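Local coordinates for peptidase M42 (Thaumarchaeota archaeon SCGC AB-539-E09, PDB 5DS0), which probably removes amino acids one at a time from the N-termini of peptides, as a cobalt-bound TET aminopeptidase of the M42 family that assembles into a dodecamer, at residues T50-G55 with T205-A210; N56-I61 with V227-V232; V95-R100 with G112-K117. One frame throughout, in Å; residues are numbered along the deposited sequence.

Interaction 1. Residues T50-G55 with T205-A210; sequences TFIAKG and TVYGSA
The ring of Y207 meets T50 and I52 of the facing strand: the methyl CG2 of T50 sits at its edge, close to the ring plane, while I52 runs alongside with its CD1 3.6 Å from CE2 of Y207, the two side chains pointing the same way. On the other face of the sheet the ring of F51 has the carbonyl O of G208 obliquely against it and turns its bulk to C30 and M34 of helix 24-34. Glycine suits position 208, since a CB there would point to the F51 face and come near the carbonyl O of F51, where glycine adds no bulk. Strands 50-53 and 205-210 run antiparallel, their short axes at 161°, in the central mixed sheet of the M42 catalytic domain. F51 and G208 form a hydrogen-bonded pair, N of F51 to O of G208 at 2.7 Å, and A53 and V206 form the next, N of A53 to O of V206 at 2.9 Å. Small A53 sets its CB 4.3 Å from CB of V206. In the non-hydrogen-bonded pair T50 and S209, the hydroxyls OG1 and OG join at 2.9 Å. Two torsions allow this: OG1 of T50 lies beside its own backbone N (chi1 -52°), whereas OG of S209 stands anti to its N (chi1 -167°). OG1 of T205 bonds to the carbonyl of N56, and N of G55 reaches that hydroxyl only weakly. Backbone bonds thus set the strand register, and the buried hydroxyls of T50 and S209 bond to each other, beside T224 of helix 219-228.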
loop_
_atom_site.group_PDB
_atom_site.type_symbol
_atom_site.label_atom_id
_atom_site.label_comp_id
_atom_site.label_asym_id
_atom_site.label_seq_id
_atom_site.Cartn_x
_atom_site.Cartn_y
_atom_site.Cartn_z
ATOM N N THR C 50 -51.815 -16.204 12.690
ATOM C CA THR C 50 -51.532 -17.240 13.649
ATOM C C THR C 50 -52.740 -18.183 13.749
ATOM O O THR C 50 -53.865 -17.745 13.930
ATOM C CB THR C 50 -51.237 -16.616 15.036
ATOM O OG1 THR C 50 -50.224 -15.598 14.924
ATOM C CG2 THR C 50 -50.789 -17.681 16.037
ATOM N N PHE C 51 -52.476 -19.480 13.668
ATOM C CA PHE C 51 -53.503 -20.500 13.655
ATOM C C PHE C 51 -53.486 -21.261 14.954
ATOM O O PHE C 51 -52.443 -21.776 15.358
ATOM C CB PHE C 51 -53.233 -21.470 12.517
ATOM C CG PHE C 51 -53.091 -20.798 11.194
ATOM C CD1 PHE C 51 -54.215 -20.329 10.534
ATOM C CD2 PHE C 51 -51.849 -20.605 10.621
ATOM C CE1 PHE C 51 -54.101 -19.690 9.311
ATOM C CE2 PHE C 51 -51.727 -19.978 9.398
ATOM C CZ PHE C 51 -52.853 -19.520 8.739
ATOM N N ILE C 52 -54.646 -21.359 15.592
ATOM C CA ILE C 52 -54.760 -21.991 16.902
ATOM C C ILE C 52 -55.401 -23.363 16.798
ATOM O O ILE C 52 -56.467 -23.524 16.203
ATOM C CB ILE C 52 -55.579 -21.126 17.865
ATOM C CG1 ILE C 52 -54.984 -19.715 17.927
ATOM C CG2 ILE C 52 -55.602 -21.749 19.252
ATOM C CD1 ILE C 52 -55.825 -18.705 18.684
ATOM N N ALA C 53 -54.726 -24.359 17.362
ATOM C CA ALA C 53 -55.287 -25.695 17.552
ATOM C C ALA C 53 -55.522 -25.873 19.048
ATOM O O ALA C 53 -54.564 -25.954 19.819
ATOM C CB ALA C 53 -54.341 -26.760 17.012
ATOM N N LYS C 54 -56.797 -25.912 19.444
ATOM C CA LYS C 54 -57.184 -25.876 20.850
ATOM C C LYS C 54 -56.927 -27.180 21.581
ATOM O O LYS C 54 -56.898 -28.261 21.008
ATOM C CB LYS C 54 -58.648 -25.472 21.014
ATOM C CG LYS C 54 -58.936 -24.004 20.711
ATOM C CD LYS C 54 -60.298 -23.562 21.274
ATOM C CE LYS C 54 -60.843 -22.268 20.646
ATOM N NZ LYS C 54 -59.819 -21.191 20.438
ATOM N N GLY C 55 -56.698 -27.028 22.873
ATOM C CA GLY C 55 -56.539 -28.126 23.816
ATOM C C GLY C 55 -56.631 -27.459 25.175
ATOM O O GLY C 55 -57.502 -26.612 25.387
ATOM N N THR C 205 -52.436 -25.913 24.133
ATOM C CA THR C 205 -52.967 -25.146 23.011
ATOM C C THR C 205 -51.789 -24.717 22.144
ATOM O O THR C 205 -50.795 -24.199 22.642
ATOM C CB THR C 205 -53.777 -23.928 23.499
ATOM O OG1 THR C 205 -54.929 -24.386 24.226
ATOM C CG2 THR C 205 -54.234 -23.082 22.335
ATOM N N VAL C 206 -51.921 -24.948 20.844
ATOM C CA VAL C 206 -50.849 -24.701 19.899
ATOM C C VAL C 206 -51.154 -23.474 19.059
ATOM O O VAL C 206 -52.177 -23.421 18.396
ATOM C CB VAL C 206 -50.658 -25.919 18.980
ATOM C CG1 VAL C 206 -49.677 -25.612 17.863
ATOM C CG2 VAL C 206 -50.170 -27.113 19.785
ATOM N N TYR C 207 -50.241 -22.511 19.067
ATOM C CA TYR C 207 -50.358 -21.329 18.235
ATOM C C TYR C 207 -49.322 -21.443 17.112
ATOM O O TYR C 207 -48.132 -21.284 17.338
ATOM C CB TYR C 207 -50.107 -20.064 19.048
ATOM C CG TYR C 207 -51.159 -19.770 20.095
ATOM C CD1 TYR C 207 -51.281 -20.558 21.240
ATOM C CD2 TYR C 207 -52.026 -18.676 19.957
ATOM C CE1 TYR C 207 -52.240 -20.276 22.211
ATOM C CE2 TYR C 207 -52.991 -18.392 20.914
ATOM C CZ TYR C 207 -53.093 -19.194 22.040
ATOM O OH TYR C 207 -54.039 -18.905 23.000
ATOM N N GLY C 208 -49.786 -21.729 15.904
ATOM C CA GLY C 208 -48.906 -21.847 14.751
ATOM C C GLY C 208 -48.897 -20.549 13.988
ATOM O O GLY C 208 -49.877 -20.187 13.358
ATOM N N SER C 209 -47.766 -19.875 13.996
ATOM C CA SER C 209 -47.728 -18.511 13.532
ATOM C C SER C 209 -46.845 -18.285 12.307
ATOM O O SER C 209 -45.686 -18.656 12.285
ATOM C CB SER C 209 -47.275 -17.616 14.670
ATOM O OG SER C 209 -47.512 -16.275 14.333
ATOM N N ALA C 210 -47.426 -17.651 11.299
ATOM C CA ALA C 210 -46.703 -17.235 10.105
ATOM C C ALA C 210 -46.313 -15.762 10.232
ATOM O O ALA C 210 -47.050 -14.870 9.811
ATOM C CB ALA C 210 -47.571 -17.454 8.880
#

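Interaction 2. Residues N56-I61 with V227-V232; sequences NDRPRI and VVDPDV
Bends at chi2 and chi3 (-137° and 116°) bring the guanidinium end of R58 beside D229 and D231, whereas R60 stays extended from CG to NE and reaches the end of helix 219-228. NE of R58 meets OD2 of D231 at 2.9 Å, an almost straight bond in the guanidinium plane that uses the syn lone pair of the oxygen. The anti lone pair of the same OD2 takes the backbone N of R60, also at 2.9 Å; the carboxylate plane stands 86° from the guanidinium plane of R58. A longer salt bridge, NH1 of R58 to OD2 of D229 at 3.4 Å, completes a charged network. A lysine in place of R58 could probably not bridge both carboxylates at once, so one of D229 and D231 would lose its salt bridge to this side chain. Helix 219-228 links the parallel strands 205-211 and 232-240 in a beta-alpha-beta crossover, with strand 60-66 between them; the loop here takes the helix into the second strand, and D229, with positive phi, is the first residue to leave the helix. NH1 of R60 finds the carbonyl O of V228 at 2.6 Å, a helix-end acceptor approached from above the carbonyl plane. The two guanidinium groups lie partly over one another, NE of R60 3.3 Å above the plane of R58, and the nearby carboxylates probably ease their like charges. P59, preceded by a cis peptide bond, rests its CB 4.0 Å from CB of D231. The carbonyl O of R60 accepts hydrogen bonds from N of D231 and N of V232, starting the parallel pairing of I61 with V232.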
loop_
_atom_site.group_PDB
_atom_site.type_symbol
_atom_site.label_atom_id
_atom_site.label_comp_id
_atom_site.label_asym_id
_atom_site.label_seq_id
_atom_site.Cartn_x
_atom_site.Cartn_y
_atom_site.Cartn_z
ATOM N N ASN C 56 -55.733 -27.789 26.085
ATOM C CA ASN C 56 -55.770 -27.170 27.406
ATOM C C ASN C 56 -55.358 -25.707 27.308
ATOM O O ASN C 56 -54.396 -25.390 26.635
ATOM C CB ASN C 56 -54.855 -27.915 28.366
ATOM C CG ASN C 56 -55.129 -29.407 28.389
ATOM O OD1 ASN C 56 -55.830 -29.938 27.527
ATOM N ND2 ASN C 56 -54.561 -30.090 29.354
ATOM N N ASP C 57 -56.105 -24.811 27.954
ATOM C CA ASP C 57 -55.777 -23.369 27.943
ATOM C C ASP C 57 -54.288 -23.101 28.067
ATOM O O ASP C 57 -53.775 -22.214 27.398
ATOM C CB ASP C 57 -56.476 -22.623 29.068
ATOM C CG ASP C 57 -56.338 -21.084 28.967
ATOM O OD1 ASP C 57 -56.009 -20.538 27.888
ATOM O OD2 ASP C 57 -56.568 -20.418 29.996
ATOM N N ARG C 58 -53.635 -23.844 28.959
ATOM C CA ARG C 58 -52.215 -23.703 29.236
ATOM C C ARG C 58 -51.615 -25.113 29.302
ATOM O O ARG C 58 -52.292 -26.024 29.773
ATOM C CB ARG C 58 -52.035 -22.894 30.538
ATOM C CG ARG C 58 -52.394 -21.417 30.323
ATOM C CD ARG C 58 -51.472 -20.366 30.931
ATOM N NE ARG C 58 -50.820 -19.544 29.900
ATOM C CZ ARG C 58 -51.198 -18.346 29.442
ATOM N NH1 ARG C 58 -50.472 -17.737 28.508
ATOM N NH2 ARG C 58 -52.273 -17.732 29.892
ATOM N N PRO C 59 -50.381 -25.323 28.830
ATOM C CA PRO C 59 -49.472 -24.282 28.334
ATOM C C PRO C 59 -49.736 -23.886 26.896
ATOM O O PRO C 59 -50.262 -24.684 26.120
ATOM C CB PRO C 59 -48.103 -24.952 28.420
ATOM C CG PRO C 59 -48.396 -26.401 28.213
ATOM C CD PRO C 59 -49.776 -26.664 28.751
ATOM N N ARG C 60 -49.382 -22.657 26.554
ATOM C CA ARG C 60 -49.469 -22.188 25.181
ATOM C C ARG C 60 -48.137 -22.419 24.470
ATOM O O ARG C 60 -47.102 -21.886 24.886
ATOM C CB ARG C 60 -49.820 -20.706 25.144
ATOM C CG ARG C 60 -51.164 -20.381 25.748
ATOM C CD ARG C 60 -51.509 -18.917 25.551
ATOM N NE ARG C 60 -52.780 -18.573 26.190
ATOM C CZ ARG C 60 -53.360 -17.377 26.133
ATOM N NH1 ARG C 60 -52.806 -16.377 25.457
ATOM N NH2 ARG C 60 -54.516 -17.178 26.752
ATOM N N ILE C 61 -48.179 -23.229 23.412
ATOM C CA ILE C 61 -47.015 -23.494 22.569
ATOM C C ILE C 61 -47.070 -22.578 21.354
ATOM O O ILE C 61 -48.030 -22.611 20.594
ATOM C CB ILE C 61 -46.982 -24.933 21.993
ATOM C CG1 ILE C 61 -47.416 -25.988 23.007
ATOM C CG2 ILE C 61 -45.598 -25.257 21.484
ATOM C CD1 ILE C 61 -46.600 -26.029 24.263
ATOM N N VAL C 227 -49.256 -10.824 21.411
ATOM C CA VAL C 227 -50.634 -11.292 21.241
ATOM C C VAL C 227 -50.866 -12.650 21.921
ATOM O O VAL C 227 -51.881 -12.848 22.576
ATOM C CB VAL C 227 -51.009 -11.380 19.742
ATOM C CG1 VAL C 227 -52.288 -12.180 19.535
ATOM C CG2 VAL C 227 -51.139 -9.983 19.142
ATOM N N VAL C 228 -49.897 -13.559 21.799
ATOM C CA VAL C 228 -50.086 -14.953 22.208
ATOM C C VAL C 228 -49.802 -15.228 23.688
ATOM O O VAL C 228 -50.502 -16.039 24.289
ATOM C CB VAL C 228 -49.217 -15.878 21.356
ATOM C CG1 VAL C 228 -49.294 -17.314 21.853
ATOM C CG2 VAL C 228 -49.644 -15.803 19.902
ATOM N N ASP C 229 -48.805 -14.556 24.277
ATOM C CA ASP C 229 -48.374 -14.824 25.671
ATOM C C ASP C 229 -47.992 -16.300 25.830
ATOM O O ASP C 229 -48.602 -17.034 26.600
ATOM C CB ASP C 229 -49.471 -14.404 26.692
ATOM C CG ASP C 229 -48.994 -14.454 28.162
ATOM O OD1 ASP C 229 -47.771 -14.517 28.416
ATOM O OD2 ASP C 229 -49.869 -14.429 29.066
ATOM N N PRO C 230 -46.978 -16.742 25.084
ATOM C CA PRO C 230 -46.629 -18.157 25.069
ATOM C C PRO C 230 -45.871 -18.612 26.309
ATOM O O PRO C 230 -45.116 -17.828 26.902
ATOM C CB PRO C 230 -45.732 -18.266 23.839
ATOM C CG PRO C 230 -45.037 -16.945 23.780
ATOM C CD PRO C 230 -46.057 -15.944 24.249
ATOM N N ASP C 231 -46.048 -19.883 26.664
ATOM C CA ASP C 231 -45.325 -20.502 27.777
ATOM C C ASP C 231 -44.060 -21.246 27.310
ATOM O O ASP C 231 -43.131 -21.470 28.098
ATOM C CB ASP C 231 -46.253 -21.448 28.533
ATOM C CG ASP C 231 -47.406 -20.722 29.185
ATOM O OD1 ASP C 231 -47.153 -19.930 30.113
ATOM O OD2 ASP C 231 -48.571 -20.915 28.749
ATOM N N VAL C 232 -44.044 -21.652 26.046
ATOM C CA VAL C 232 -42.876 -22.257 25.428
ATOM C C VAL C 232 -42.946 -22.002 23.923
ATOM O O VAL C 232 -44.037 -21.950 23.353
ATOM C CB VAL C 232 -42.809 -23.774 25.723
ATOM C CG1 VAL C 232 -44.097 -24.455 25.332
ATOM C CG2 VAL C 232 -41.647 -24.438 25.007
#

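Interaction 3. Residues V95-R100 with G112-K117; sequences VLLGQR and GIIASK
I114 turns its side chain into the bend made by L96 to Q99. With CG1 beside the backbone N and CG2 anti to it (chi1 -61°), both branches straddle the carbonyl O of L96, which lies 3.5 Å from CB of I114. Its CD1 extends on to CD2 of L96 at 4.1 Å, the two chains crossing at a slant. A beta-branched residue suits this place because it puts carbon on both CG1 and CG2 near the L96 carbonyl, while CD1 reaches the L96 side chain. L97 starts out away from the strand, yet with CG beside the backbone N (chi1 -84°) its CD2 methyl comes back to it, 3.7 Å from C of A115 and 3.8 Å from CB of S116. G98 has the positive phi that the third position of a type II turn calls for, and its N gives a hydrogen bond to O of I114 at 3.0 Å. The straighter bond runs from N of I114 to O of Q99 at 2.9 Å. R100, extended, sends NH2 to S163 and P164 of a neighbouring subunit, where Q99 also packs on its counterpart. A type II turn thus leads into strand 100-105, whose R100 pairs antiparallel with I113 of strand 108-115 in the closed six-stranded beta barrel, which here packs against a neighbouring subunit of the dodecamer.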
loop_
_atom_site.group_PDB
_atom_site.type_symbol
_atom_site.label_atom_id
_atom_site.label_comp_id
_atom_site.label_asym_id
_atom_site.label_seq_id
_atom_site.Cartn_x
_atom_site.Cartn_y
_atom_site.Cartn_z
ATOM N N VAL C 95 -24.225 -12.196 -5.446
ATOM C CA VAL C 95 -25.284 -13.037 -6.036
ATOM C C VAL C 95 -26.381 -12.263 -6.788
ATOM O O VAL C 95 -27.341 -12.866 -7.229
ATOM C CB VAL C 95 -25.986 -13.930 -4.988
ATOM C CG1 VAL C 95 -24.999 -14.840 -4.298
ATOM C CG2 VAL C 95 -26.747 -13.096 -3.953
ATOM N N LEU C 96 -26.232 -10.949 -6.940
ATOM C CA LEU C 96 -27.284 -10.116 -7.493
ATOM C C LEU C 96 -27.201 -9.872 -8.993
ATOM O O LEU C 96 -28.202 -9.984 -9.682
ATOM C CB LEU C 96 -27.305 -8.768 -6.783
ATOM C CG LEU C 96 -27.697 -8.763 -5.306
ATOM C CD1 LEU C 96 -27.564 -7.355 -4.737
ATOM C CD2 LEU C 96 -29.117 -9.280 -5.116
ATOM N N LEU C 97 -26.042 -9.478 -9.499
ATOM C CA LEU C 97 -25.913 -9.129 -10.916
ATOM C C LEU C 97 -26.401 -10.206 -11.855
ATOM O O LEU C 97 -26.097 -11.399 -11.683
ATOM C CB LEU C 97 -24.470 -8.815 -11.282
ATOM C CG LEU C 97 -24.008 -7.385 -11.006
ATOM C CD1 LEU C 97 -22.606 -7.183 -11.563
ATOM C CD2 LEU C 97 -24.960 -6.360 -11.603
ATOM N N GLY C 98 -27.188 -9.776 -12.836
ATOM C CA GLY C 98 -27.666 -10.661 -13.895
ATOM C C GLY C 98 -28.917 -11.430 -13.548
ATOM O O GLY C 98 -29.367 -12.261 -14.341
ATOM N N GLN C 99 -29.503 -11.128 -12.390
ATOM C CA GLN C 99 -30.624 -11.907 -11.870
ATOM C C GLN C 99 -31.982 -11.306 -12.218
ATOM O O GLN C 99 -32.119 -10.100 -12.297
ATOM C CB GLN C 99 -30.516 -12.036 -10.360
ATOM C CG GLN C 99 -29.290 -12.795 -9.884
ATOM C CD GLN C 99 -29.454 -14.301 -9.906
ATOM O OE1 GLN C 99 -30.506 -14.836 -10.266
ATOM N NE2 GLN C 99 -28.408 -14.995 -9.512
ATOM N N ARG C 100 -32.972 -12.171 -12.435
ATOM C CA ARG C 100 -34.309 -11.733 -12.792
ATOM C C ARG C 100 -35.083 -11.397 -11.545
ATOM O O ARG C 100 -35.053 -12.128 -10.558
ATOM C CB ARG C 100 -35.062 -12.822 -13.521
ATOM C CG ARG C 100 -34.455 -13.254 -14.845
ATOM C CD ARG C 100 -34.893 -14.670 -15.116
ATOM N NE ARG C 100 -34.561 -15.177 -16.442
ATOM C CZ ARG C 100 -35.365 -15.126 -17.507
ATOM N NH1 ARG C 100 -36.531 -14.502 -17.433
ATOM N NH2 ARG C 100 -34.983 -15.674 -18.660
ATOM N N GLY C 112 -37.970 -7.578 -14.675
ATOM C CA GLY C 112 -36.729 -6.861 -14.890
ATOM C C GLY C 112 -35.494 -7.673 -14.534
ATOM O O GLY C 112 -35.584 -8.828 -14.095
ATOM N N ILE C 113 -34.340 -7.050 -14.740
ATOM C CA ILE C 113 -33.063 -7.693 -14.568
ATOM C C ILE C 113 -32.168 -6.782 -13.767
ATOM O O ILE C 113 -32.074 -5.605 -14.065
ATOM C CB ILE C 113 -32.383 -7.903 -15.916
ATOM C CG1 ILE C 113 -33.253 -8.750 -16.832
ATOM C CG2 ILE C 113 -31.046 -8.599 -15.732
ATOM C CD1 ILE C 113 -32.830 -8.681 -18.283
ATOM N N ILE C 114 -31.481 -7.327 -12.767
ATOM C CA ILE C 114 -30.517 -6.536 -12.012
ATOM C C ILE C 114 -29.281 -6.323 -12.879
ATOM O O ILE C 114 -28.726 -7.277 -13.444
ATOM C CB ILE C 114 -30.130 -7.214 -10.701
ATOM C CG1 ILE C 114 -31.366 -7.375 -9.814
ATOM C CG2 ILE C 114 -29.093 -6.386 -9.973
ATOM C CD1 ILE C 114 -31.115 -8.124 -8.516
ATOM N N ALA C 115 -28.872 -5.071 -13.017
ATOM C CA ALA C 115 -27.790 -4.719 -13.934
ATOM C C ALA C 115 -26.877 -3.667 -13.359
ATOM O O ALA C 115 -27.203 -3.014 -12.364
ATOM C CB ALA C 115 -28.362 -4.224 -15.247
ATOM N N SER C 116 -25.715 -3.531 -13.984
ATOM C CA SER C 116 -24.783 -2.462 -13.647
ATOM C C SER C 116 -24.186 -1.913 -14.922
ATOM O O SER C 116 -24.494 -2.384 -16.014
ATOM C CB SER C 116 -23.666 -2.979 -12.749
ATOM O OG SER C 116 -22.779 -3.812 -13.471
ATOM N N LYS C 117 -23.325 -0.917 -14.782
ATOM C CA LYS C 117 -22.493 -0.503 -15.899
ATOM C C LYS C 117 -21.624 -1.683 -16.316
ATOM O O LYS C 117 -21.033 -2.334 -15.451
ATOM C CB LYS C 117 -21.602 0.676 -15.516
ATOM C CG LYS C 117 -22.286 2.024 -15.658
ATOM C CD LYS C 117 -21.364 3.155 -15.220
ATOM C CE LYS C 117 -21.347 3.318 -13.701
ATOM N NZ LYS C 117 -20.406 4.390 -13.292
#

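In the fold
Interactions 1 and 2 are neighbours, their centres 9 Å apart, and both belong to the central mixed sheet: strand 205-211 lies between strands 49-53 and 60-66, and strand 60-66 also pairs with 232-240. Their segments alternate along the chain, and they touch directly, N of Y207 lying 2.7 Å from O of I61. Interaction 3 sits across the chain's centre, about 40 Å from interaction 1 and 45 Å from interaction 2, centre to centre, in the six-stranded barrel. Both its segments fall in sequence between 56-61 and 205-210, so the barrel is an insertion between strands of the sheet, and it carries close contacts with a neighbouring subunit.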